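Elongation factor 1-beta (Pyrococcus horikoshii OT-3, PDB 7CSL) probably promotes the exchange of GDP for GTP on EF-1-alpha, regenerating the GTP-bound form that carries aminoacyl-tRNA to the ribosome. Local coordinates at residues C[5-10]-C[54-59]; C[25-30]-C[76-81]; C[31-36]-C[68-73]. One frame throughout, in Å; residues are numbered along the deposited sequence.

Contact 1: C[5-10]-C[54-59]; sequences NLVGVI and KFYVLG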
loop_
_atom_site.group_PDB
_atom_site.type_symbol
_atom_site.label_atom_id
_atom_site.label_comp_id
_atom_site.label_asym_id
_atom_site.label_seq_id
_atom_site.Cartn_x
_atom_site.Cartn_y
_atom_site.Cartn_z
ATOM N N ASN C 5 16.224 -3.033 -8.222
ATOM C CA ASN C 5 15.816 -1.766 -7.614
ATOM C C ASN C 5 14.506 -1.792 -6.815
ATOM O O ASN C 5 14.033 -0.744 -6.422
ATOM C CB ASN C 5 15.796 -0.677 -8.683
ATOM C CG ASN C 5 14.787 -0.948 -9.757
ATOM O OD1 ASN C 5 14.022 -1.884 -9.676
ATOM N ND2 ASN C 5 14.764 -0.110 -10.772
ATOM N N LEU C 6 13.969 -2.988 -6.554
ATOM C CA LEU C 6 12.671 -3.187 -5.919
ATOM C C LEU C 6 12.752 -4.349 -4.899
ATOM O O LEU C 6 13.312 -5.396 -5.182
ATOM C CB LEU C 6 11.653 -3.502 -6.999
ATOM C CG LEU C 6 10.179 -3.343 -6.732
ATOM C CD1 LEU C 6 9.858 -1.907 -6.247
ATOM C CD2 LEU C 6 9.404 -3.713 -7.988
ATOM N N VAL C 7 12.301 -4.101 -3.673
ATOM C CA VAL C 7 12.126 -5.160 -2.692
ATOM C C VAL C 7 10.622 -5.408 -2.493
ATOM O O VAL C 7 9.836 -4.476 -2.397
ATOM C CB VAL C 7 12.856 -4.825 -1.383
ATOM C CG1 VAL C 7 12.140 -3.736 -0.625
ATOM C CG2 VAL C 7 12.991 -6.069 -0.531
ATOM N N GLY C 8 10.210 -6.660 -2.519
ATOM C CA GLY C 8 8.823 -7.011 -2.173
ATOM C C GLY C 8 8.819 -7.976 -1.006
ATOM O O GLY C 8 9.496 -9.006 -1.071
ATOM N N VAL C 9 8.096 -7.662 0.074
ATOM C CA VAL C 9 8.044 -8.576 1.237
ATOM C C VAL C 9 6.915 -9.544 1.027
ATOM O O VAL C 9 5.780 -9.094 0.892
ATOM C CB VAL C 9 7.940 -7.801 2.542
ATOM C CG1 VAL C 9 7.916 -8.733 3.784
ATOM C CG2 VAL C 9 9.095 -6.819 2.609
ATOM N N ILE C 10 7.223 -10.855 0.904
ATOM C CA ILE C 10 6.196 -11.883 0.750
ATOM C C ILE C 10 6.034 -12.723 2.027
ATOM O O ILE C 10 6.972 -13.379 2.445
ATOM C CB ILE C 10 6.462 -12.868 -0.466
ATOM C CG1 ILE C 10 6.470 -12.102 -1.794
ATOM C CG2 ILE C 10 5.406 -13.958 -0.455
ATOM C CD1 ILE C 10 6.809 -12.947 -3.013
ATOM N N LYS C 54 8.854 -14.366 6.323
ATOM C CA LYS C 54 8.821 -13.144 5.506
ATOM C C LYS C 54 10.070 -13.043 4.634
ATOM O O LYS C 54 11.163 -12.835 5.112
ATOM C CB LYS C 54 8.634 -11.931 6.407
ATOM C CG LYS C 54 7.183 -11.788 6.860
ATOM C CD LYS C 54 7.051 -10.853 8.056
ATOM C CE LYS C 54 7.404 -9.407 7.762
ATOM N NZ LYS C 54 8.794 -9.044 8.165
ATOM N N PHE C 55 9.865 -13.285 3.343
ATOM C CA PHE C 55 10.871 -13.247 2.309
ATOM C C PHE C 55 11.003 -11.851 1.693
ATOM O O PHE C 55 10.064 -11.340 1.112
ATOM C CB PHE C 55 10.502 -14.244 1.203
ATOM C CG PHE C 55 10.695 -15.691 1.604
ATOM C CD1 PHE C 55 9.807 -16.312 2.458
ATOM C CD2 PHE C 55 11.774 -16.428 1.122
ATOM C CE1 PHE C 55 9.991 -17.639 2.811
ATOM C CE2 PHE C 55 11.965 -17.747 1.470
ATOM C CZ PHE C 55 11.095 -18.344 2.326
ATOM N N TYR C 56 12.185 -11.270 1.804
ATOM C CA TYR C 56 12.509 -9.974 1.200
ATOM C C TYR C 56 13.026 -10.262 -0.206
ATOM O O TYR C 56 14.230 -10.417 -0.433
ATOM C CB TYR C 56 13.485 -9.221 2.079
ATOM C CG TYR C 56 12.830 -8.800 3.363
ATOM C CD1 TYR C 56 12.457 -9.752 4.329
ATOM C CD2 TYR C 56 12.524 -7.476 3.605
ATOM C CE1 TYR C 56 11.794 -9.388 5.489
ATOM C CE2 TYR C 56 11.881 -7.088 4.792
ATOM C CZ TYR C 56 11.519 -8.054 5.734
ATOM O OH TYR C 56 10.872 -7.711 6.923
ATOM N N VAL C 57 12.093 -10.358 -1.143
ATOM C CA VAL C 57 12.429 -10.697 -2.533
ATOM C C VAL C 57 12.908 -9.437 -3.260
ATOM O O VAL C 57 12.228 -8.430 -3.214
ATOM C CB VAL C 57 11.226 -11.312 -3.259
ATOM C CG1 VAL C 57 11.588 -11.828 -4.657
ATOM C CG2 VAL C 57 10.660 -12.505 -2.459
ATOM N N LEU C 58 14.039 -9.553 -3.978
ATOM C CA LEU C 58 14.591 -8.513 -4.812
ATOM C C LEU C 58 14.113 -8.667 -6.245
ATOM O O LEU C 58 14.110 -9.772 -6.836
ATOM C CB LEU C 58 16.128 -8.540 -4.785
ATOM C CG LEU C 58 16.711 -8.509 -3.379
ATOM C CD1 LEU C 58 18.203 -8.744 -3.381
ATOM C CD2 LEU C 58 16.313 -7.182 -2.713
ATOM N N GLY C 59 13.725 -7.560 -6.824
ATOM C CA GLY C 59 13.268 -7.537 -8.208
ATOM C C GLY C 59 13.569 -6.216 -8.891
ATOM O O GLY C 59 14.436 -5.453 -8.443
#

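Contact 2: C[25-30]-C[76-81]; sequences EEKLKK and EVENVE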
loop_
_atom_site.group_PDB
_atom_site.type_symbol
_atom_site.label_atom_id
_atom_site.label_comp_id
_atom_site.label_asym_id
_atom_site.label_seq_id
_atom_site.Cartn_x
_atom_site.Cartn_y
_atom_site.Cartn_z
ATOM N N GLU C 25 11.649 -23.119 4.636
ATOM C CA GLU C 25 12.486 -22.030 4.112
ATOM C C GLU C 25 13.358 -22.492 2.963
ATOM O O GLU C 25 13.385 -21.861 1.912
ATOM C CB GLU C 25 13.364 -21.466 5.208
ATOM C CG GLU C 25 14.171 -20.230 4.818
ATOM C CD GLU C 25 14.958 -19.698 5.988
ATOM O OE1 GLU C 25 14.443 -19.828 7.119
ATOM O OE2 GLU C 25 16.074 -19.157 5.780
ATOM N N GLU C 26 14.059 -23.603 3.180
ATOM C CA GLU C 26 14.976 -24.155 2.188
ATOM C C GLU C 26 14.264 -24.467 0.870
ATOM O O GLU C 26 14.859 -24.296 -0.194
ATOM C CB GLU C 26 15.683 -25.422 2.731
ATOM C CG GLU C 26 16.951 -25.804 1.969
ATOM C CD GLU C 26 17.320 -27.288 2.068
ATOM O OE1 GLU C 26 17.594 -27.772 3.194
ATOM O OE2 GLU C 26 17.355 -27.967 1.010
ATOM N N LYS C 27 13.025 -24.967 0.954
ATOM C CA LYS C 27 12.238 -25.354 -0.227
ATOM C C LYS C 27 11.737 -24.148 -0.987
ATOM O O LYS C 27 11.717 -24.118 -2.237
ATOM C CB LYS C 27 11.022 -26.226 0.156
ATOM C CG LYS C 27 11.292 -27.733 0.115
ATOM C CD LYS C 27 10.491 -28.510 1.153
ATOM C CE LYS C 27 10.475 -30.018 0.883
ATOM N NZ LYS C 27 9.184 -30.479 0.278
ATOM N N LEU C 28 11.263 -23.171 -0.228
ATOM C CA LEU C 28 10.798 -21.917 -0.804
ATOM C C LEU C 28 11.930 -21.183 -1.507
ATOM O O LEU C 28 11.733 -20.610 -2.567
ATOM C CB LEU C 28 10.253 -21.030 0.306
ATOM C CG LEU C 28 8.967 -21.548 0.904
ATOM C CD1 LEU C 28 8.685 -20.794 2.218
ATOM C CD2 LEU C 28 7.836 -21.408 -0.098
ATOM N N LYS C 29 13.115 -21.201 -0.913
ATOM C CA LYS C 29 14.253 -20.530 -1.538
ATOM C C LYS C 29 14.524 -21.089 -2.942
ATOM O O LYS C 29 14.766 -20.319 -3.855
ATOM C CB LYS C 29 15.486 -20.596 -0.656
ATOM C CG LYS C 29 15.455 -19.624 0.513
ATOM C CD LYS C 29 16.511 -19.973 1.555
ATOM C CE LYS C 29 16.747 -18.812 2.497
ATOM N NZ LYS C 29 17.573 -19.189 3.677
ATOM N N LYS C 30 14.390 -22.405 -3.121
ATOM C CA LYS C 30 14.689 -23.057 -4.405
ATOM C C LYS C 30 13.692 -22.740 -5.537
ATOM O O LYS C 30 13.996 -23.029 -6.678
ATOM C CB LYS C 30 14.790 -24.594 -4.224
ATOM C CG LYS C 30 15.955 -25.031 -3.328
ATOM C CD LYS C 30 15.868 -26.519 -2.934
ATOM C CE LYS C 30 16.080 -27.425 -4.139
ATOM N NZ LYS C 30 16.622 -28.783 -3.805
ATOM N N GLU C 76 2.653 -23.355 -4.169
ATOM C CA GLU C 76 2.733 -24.730 -4.627
ATOM C C GLU C 76 3.571 -25.592 -3.672
ATOM O O GLU C 76 3.445 -26.816 -3.691
ATOM C CB GLU C 76 3.300 -24.794 -6.057
ATOM C CG GLU C 76 2.335 -24.251 -7.123
ATOM C CD GLU C 76 2.999 -23.769 -8.423
ATOM O OE1 GLU C 76 4.236 -23.888 -8.584
ATOM O OE2 GLU C 76 2.268 -23.251 -9.304
ATOM N N VAL C 77 4.416 -24.971 -2.840
ATOM C CA VAL C 77 5.330 -25.738 -1.978
ATOM C C VAL C 77 4.594 -26.385 -0.803
ATOM O O VAL C 77 3.635 -25.807 -0.254
ATOM C CB VAL C 77 6.517 -24.883 -1.489
ATOM C CG1 VAL C 77 7.414 -25.638 -0.516
ATOM C CG2 VAL C 77 7.345 -24.408 -2.666
ATOM N N GLU C 78 5.046 -27.594 -0.446
ATOM C CA GLU C 78 4.432 -28.425 0.599
ATOM C C GLU C 78 4.501 -27.679 1.932
ATOM O O GLU C 78 5.531 -27.083 2.249
ATOM C CB GLU C 78 5.209 -29.743 0.716
ATOM C CG GLU C 78 4.621 -30.808 1.623
ATOM C CD GLU C 78 5.555 -32.008 1.717
ATOM O OE1 GLU C 78 6.134 -32.249 2.803
ATOM O OE2 GLU C 78 5.761 -32.678 0.678
ATOM N N ASN C 79 3.387 -27.697 2.662
ATOM C CA ASN C 79 3.230 -27.034 3.974
ATOM C C ASN C 79 3.048 -25.501 3.967
ATOM O O ASN C 79 3.187 -24.849 4.992
ATOM C CB ASN C 79 4.346 -27.430 4.934
ATOM C CG ASN C 79 4.358 -28.909 5.243
ATOM O OD1 ASN C 79 3.450 -29.650 4.864
ATOM N ND2 ASN C 79 5.374 -29.338 5.968
ATOM N N VAL C 80 2.716 -24.951 2.813
ATOM C CA VAL C 80 2.375 -23.575 2.678
ATOM C C VAL C 80 0.878 -23.426 2.631
ATOM O O VAL C 80 0.251 -23.884 1.690
ATOM C CB VAL C 80 2.936 -22.992 1.389
ATOM C CG1 VAL C 80 2.464 -21.559 1.183
ATOM C CG2 VAL C 80 4.475 -23.085 1.385
ATOM N N GLU C 81 0.329 -22.669 3.587
ATOM C CA GLU C 81 -1.079 -22.272 3.575
ATOM C C GLU C 81 -1.417 -21.111 2.625
ATOM O O GLU C 81 -2.430 -21.134 1.917
ATOM C CB GLU C 81 -1.493 -21.883 5.018
ATOM C CG GLU C 81 -2.961 -21.544 5.169
ATOM C CD GLU C 81 -3.871 -22.760 5.064
ATOM O OE1 GLU C 81 -3.351 -23.857 4.916
ATOM O OE2 GLU C 81 -5.104 -22.620 5.156
HETATM O O HOH W 1 8.247 -30.790 2.773
#

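Contact 3: C[31-36]-C[68-73]; sequences VIPEKY and DEVAEK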
loop_
_atom_site.group_PDB
_atom_site.type_symbol
_atom_site.label_atom_id
_atom_site.label_comp_id
_atom_site.label_asym_id
_atom_site.label_seq_id
_atom_site.Cartn_x
_atom_site.Cartn_y
_atom_site.Cartn_z
ATOM N N VAL C 31 12.499 -22.216 -5.224
ATOM C CA VAL C 31 11.484 -21.909 -6.252
ATOM C C VAL C 31 11.370 -20.418 -6.598
ATOM O O VAL C 31 10.597 -20.091 -7.452
ATOM C CB VAL C 31 10.062 -22.443 -5.910
ATOM C CG1 VAL C 31 10.100 -23.940 -5.671
ATOM C CG2 VAL C 31 9.407 -21.703 -4.710
ATOM N N ILE C 32 12.104 -19.523 -5.928
ATOM C CA ILE C 32 12.240 -18.130 -6.430
ATOM C C ILE C 32 12.922 -18.158 -7.818
ATOM O O ILE C 32 14.031 -18.659 -7.948
ATOM C CB ILE C 32 13.091 -17.256 -5.509
ATOM C CG1 ILE C 32 12.429 -17.130 -4.114
ATOM C CG2 ILE C 32 13.280 -15.866 -6.113
ATOM C CD1 ILE C 32 13.420 -16.817 -3.026
ATOM N N PRO C 33 12.276 -17.594 -8.848
ATOM C CA PRO C 33 12.899 -17.621 -10.183
ATOM C C PRO C 33 14.227 -16.868 -10.289
ATOM O O PRO C 33 14.451 -15.887 -9.567
ATOM C CB PRO C 33 11.843 -16.987 -11.071
ATOM C CG PRO C 33 10.552 -17.173 -10.356
ATOM C CD PRO C 33 10.892 -17.096 -8.894
ATOM N N GLU C 34 15.067 -17.314 -11.224
ATOM C CA GLU C 34 16.445 -16.874 -11.357
ATOM C C GLU C 34 16.625 -15.355 -11.430
ATOM O O GLU C 34 17.587 -14.853 -10.865
ATOM C CB GLU C 34 17.143 -17.529 -12.577
ATOM C CG GLU C 34 18.660 -17.277 -12.640
ATOM C CD GLU C 34 19.331 -17.784 -13.925
ATOM O OE1 GLU C 34 18.877 -18.810 -14.481
ATOM O OE2 GLU C 34 20.338 -17.171 -14.374
ATOM N N LYS C 35 15.751 -14.646 -12.136
ATOM C CA LYS C 35 15.889 -13.189 -12.256
ATOM C C LYS C 35 15.472 -12.431 -10.981
ATOM O O LYS C 35 15.705 -11.235 -10.933
ATOM C CB LYS C 35 15.151 -12.586 -13.464
ATOM C CG LYS C 35 13.631 -12.602 -13.434
ATOM C CD LYS C 35 13.096 -11.980 -14.733
ATOM C CE LYS C 35 11.608 -11.662 -14.701
ATOM N NZ LYS C 35 10.823 -12.850 -14.280
ATOM N N TYR C 36 14.899 -13.107 -9.977
ATOM C CA TYR C 36 14.673 -12.476 -8.649
ATOM C C TYR C 36 15.831 -12.834 -7.731
ATOM O O TYR C 36 16.552 -13.782 -7.984
ATOM C CB TYR C 36 13.338 -12.907 -8.067
ATOM C CG TYR C 36 12.176 -12.621 -8.959
ATOM C CD1 TYR C 36 11.536 -11.398 -8.935
ATOM C CD2 TYR C 36 11.708 -13.570 -9.847
ATOM C CE1 TYR C 36 10.468 -11.149 -9.771
ATOM C CE2 TYR C 36 10.644 -13.327 -10.685
ATOM C CZ TYR C 36 10.035 -12.114 -10.647
ATOM O OH TYR C 36 8.975 -11.842 -11.447
ATOM N N ASP C 68 3.828 -11.139 -7.202
ATOM C CA ASP C 68 2.663 -12.013 -7.159
ATOM C C ASP C 68 2.949 -13.387 -7.775
ATOM O O ASP C 68 2.404 -14.375 -7.317
ATOM C CB ASP C 68 1.445 -11.385 -7.887
ATOM C CG ASP C 68 0.596 -10.470 -6.980
ATOM O OD1 ASP C 68 1.050 -10.055 -5.902
ATOM O OD2 ASP C 68 -0.538 -10.161 -7.360
ATOM N N GLU C 69 3.800 -13.440 -8.799
ATOM C CA GLU C 69 4.134 -14.701 -9.446
ATOM C C GLU C 69 5.096 -15.452 -8.561
ATOM O O GLU C 69 5.060 -16.679 -8.559
ATOM C CB GLU C 69 4.692 -14.496 -10.859
ATOM C CG GLU C 69 3.658 -13.957 -11.836
ATOM C CD GLU C 69 4.207 -13.640 -13.231
ATOM O OE1 GLU C 69 5.379 -13.974 -13.514
ATOM O OE2 GLU C 69 3.460 -13.037 -14.049
ATOM N N VAL C 70 5.909 -14.743 -7.753
ATOM C CA VAL C 70 6.810 -15.441 -6.870
ATOM C C VAL C 70 5.946 -16.086 -5.802
ATOM O O VAL C 70 6.165 -17.252 -5.481
ATOM C CB VAL C 70 7.981 -14.609 -6.330
ATOM C CG1 VAL C 70 8.942 -15.477 -5.542
ATOM C CG2 VAL C 70 8.747 -13.953 -7.449
ATOM N N ALA C 71 4.961 -15.348 -5.267
ATOM C CA ALA C 71 4.012 -15.898 -4.300
ATOM C C ALA C 71 3.249 -17.138 -4.780
ATOM O O ALA C 71 3.001 -18.026 -3.983
ATOM C CB ALA C 71 3.040 -14.827 -3.761
ATOM N N GLU C 72 2.880 -17.216 -6.056
ATOM C CA GLU C 72 2.276 -18.456 -6.603
ATOM C C GLU C 72 3.236 -19.643 -6.597
ATOM O O GLU C 72 2.845 -20.748 -6.301
ATOM C CB GLU C 72 1.785 -18.262 -8.054
ATOM C CG GLU C 72 0.888 -17.068 -8.307
ATOM C CD GLU C 72 -0.070 -16.757 -7.175
ATOM O OE1 GLU C 72 -0.631 -17.705 -6.590
ATOM O OE2 GLU C 72 -0.288 -15.557 -6.874
ATOM N N LYS C 73 4.496 -19.420 -6.914
ATOM C CA LYS C 73 5.469 -20.500 -6.826
ATOM C C LYS C 73 5.562 -21.016 -5.407
ATOM O O LYS C 73 5.472 -22.216 -5.189
ATOM C CB LYS C 73 6.829 -20.098 -7.415
ATOM C CG LYS C 73 6.742 -19.842 -8.920
ATOM C CD LYS C 73 6.486 -21.123 -9.734
ATOM C CE LYS C 73 6.275 -20.825 -11.217
ATOM N NZ LYS C 73 5.934 -22.074 -11.947
HETATM O O HOH W 2 7.951 -13.489 -12.874
#

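Contact 1: C[5-10]-C[54-59]
Gly-59 O is gripped by two successive backbone amides, Asn-5 N at 3.0 Å and Leu-6 N at 3.1 Å. The Asn-5 donor lies in the plane of the carbonyl, whereas that of Leu-6 stands 53° above it. Two residues, Asn-5 and Leu-6, thus face the single Gly-59, a classic beta bulge at the start of strand 6-14. Asn-5 OD1 is meanwhile taken up by Asp-61 N just beyond the strand. Past the bulge the pairs alternate as in a normal antiparallel ladder: Gly-59 N returns a 2.7 Å bond to Leu-6 O, and Gly-8 with Val-57 and Ile-10 with Phe-55 form further hydrogen-bonded pairs.

Val-7 and Val-9 stand beside Tyr-56 on one face of the sheet. Both methyls of Val-9 lie over the same face of the Tyr-56 ring: CG2 almost straight above CE2, at 3.5 Å, and CG1, anti to the backbone N (chi1 -179°), nearer the middle but still offset toward the rim. Val-7 CG2 comes to the ring's edge and meets Tyr-56 CB at 4.1 Å. The side chain of Lys-54, bent at its last two torsions, hooks round so that NZ gives a 2.8 Å hydrogen bond to Tyr-56 OH, and Lys-40 adds a cation-pi contact to the ring. Val-7, Val-9 and Tyr-56 all pack on apolar side chains of a chain of another protein.

The opposite face carries Leu-6, Ile-10, Phe-55 and Val-57. Here Ile-10 CD1 reaches Val-57 CG2 at 3.9 Å, and helix 67-75 covers the group through Phe-67, Val-70 and Phe-74. An antiparallel central pair, made by the first and third strands in a 2-3-1-4 sheet with helices on one face, is the core of the ferredoxin-like fold of this exchange domain.

Contact 2: C[25-30]-C[76-81]
The carboxylate of Glu-78 has Lys-27 NZ over one face, almost straight above Glu-78 CD and 4.2 Å from it. This is too far for a salt bridge, with NZ still 4.1 Å from OE2. One water spans the gap: it accepts from Lys-27 NZ at 2.7 Å and donates to Glu-78 OE1 at 2.6 Å, approaching from the same side of the carboxylate as the lysine. The opposite charges probably still attract each other, with the water linking them at the protein surface.

Away from the charged tips the contact is aliphatic. Val-77 CG1 touches Lys-27 CB at 3.7 Å, so the root of the lysine packs while its tip is hydrated. Leu-28, with CG turned away from its own carbonyl carbon (chi1 -69°), sends CD2 to both valines of the turn, 4.0 Å from Val-77 CB and 4.0 Å from Val-80 CG2. Leu-24, one helical turn earlier, also meets Val-77 and Val-80.

Val-77 to Val-80 form a type II beta turn, with Asn-79 at the third position in a left-handed backbone conformation. In this ferredoxin-like fold the turn leads from the second helix into strand 80-90, outermost in the sheet within this chain, packing against helix 21-29 on the way.

Contact 3: C[31-36]-C[68-73]
With CG1 of Val-70 anti to its backbone N (chi1 -174°), CG2 is left to point at Tyr-36, whose own chi1 of -56° and second torsion turn a ring face to it. The methyl stands 3.7 Å from the ring centroid, only 6° off the normal, a well-centred CH-pi contact. Pro-33 CB lies at the ring's edge in plane, and Pro-33 CD flanks the same Val-70 methyl at 4.1 Å. The other branch, Val-70 CG1, meets Ile-32 CG1 at 4.1 Å.

A type I beta turn from Pro-33 to Tyr-36, closed by Tyr-36 N to Pro-33 O at 2.8 Å, shapes this side of the contact. It belongs to the connection between helix 21-29 and strand 37-47 of the ferredoxin-like fold, and here that connection leans on the second helix, 67-75.

Tyr-36 OH takes a hydrogen bond from Ser-66 N, while Tyr-65 meets the ring edge-to-face. A water near Tyr-36 OH also donates to Glu-69 OE1 at 2.7 Å and binds Lys-35 NZ weakly, linking loop and helix at the solvent side. Farther along the helix, Lys-73 CB rests on Val-31 O at 3.8 Å, and Val-31 CG2 packs beside the Lys-73 backbone.

Contact 1 is the buried one, knit by backbone hydrogen bonds between two central strands; contact 2 lies at the surface and contact 3 is partly buried, and in both, apolar side-chain packing does most of the work, and one water links polar groups across the gap. Contacts 1 and 2 meet where Phe-55 CZ packs on Leu-28 CD1 at 3.4 Å, joining the sheet to helix 21-29. Contact 3 shares that same sheet face: Ile-10 CD1 reaches Val-70 CB, and Val-57 CG1 meets Tyr-36 CB. Val-77 and Val-31 touch between contacts 2 and 3. Each of those two contacts sets one helix against a turn adjoining the other helix.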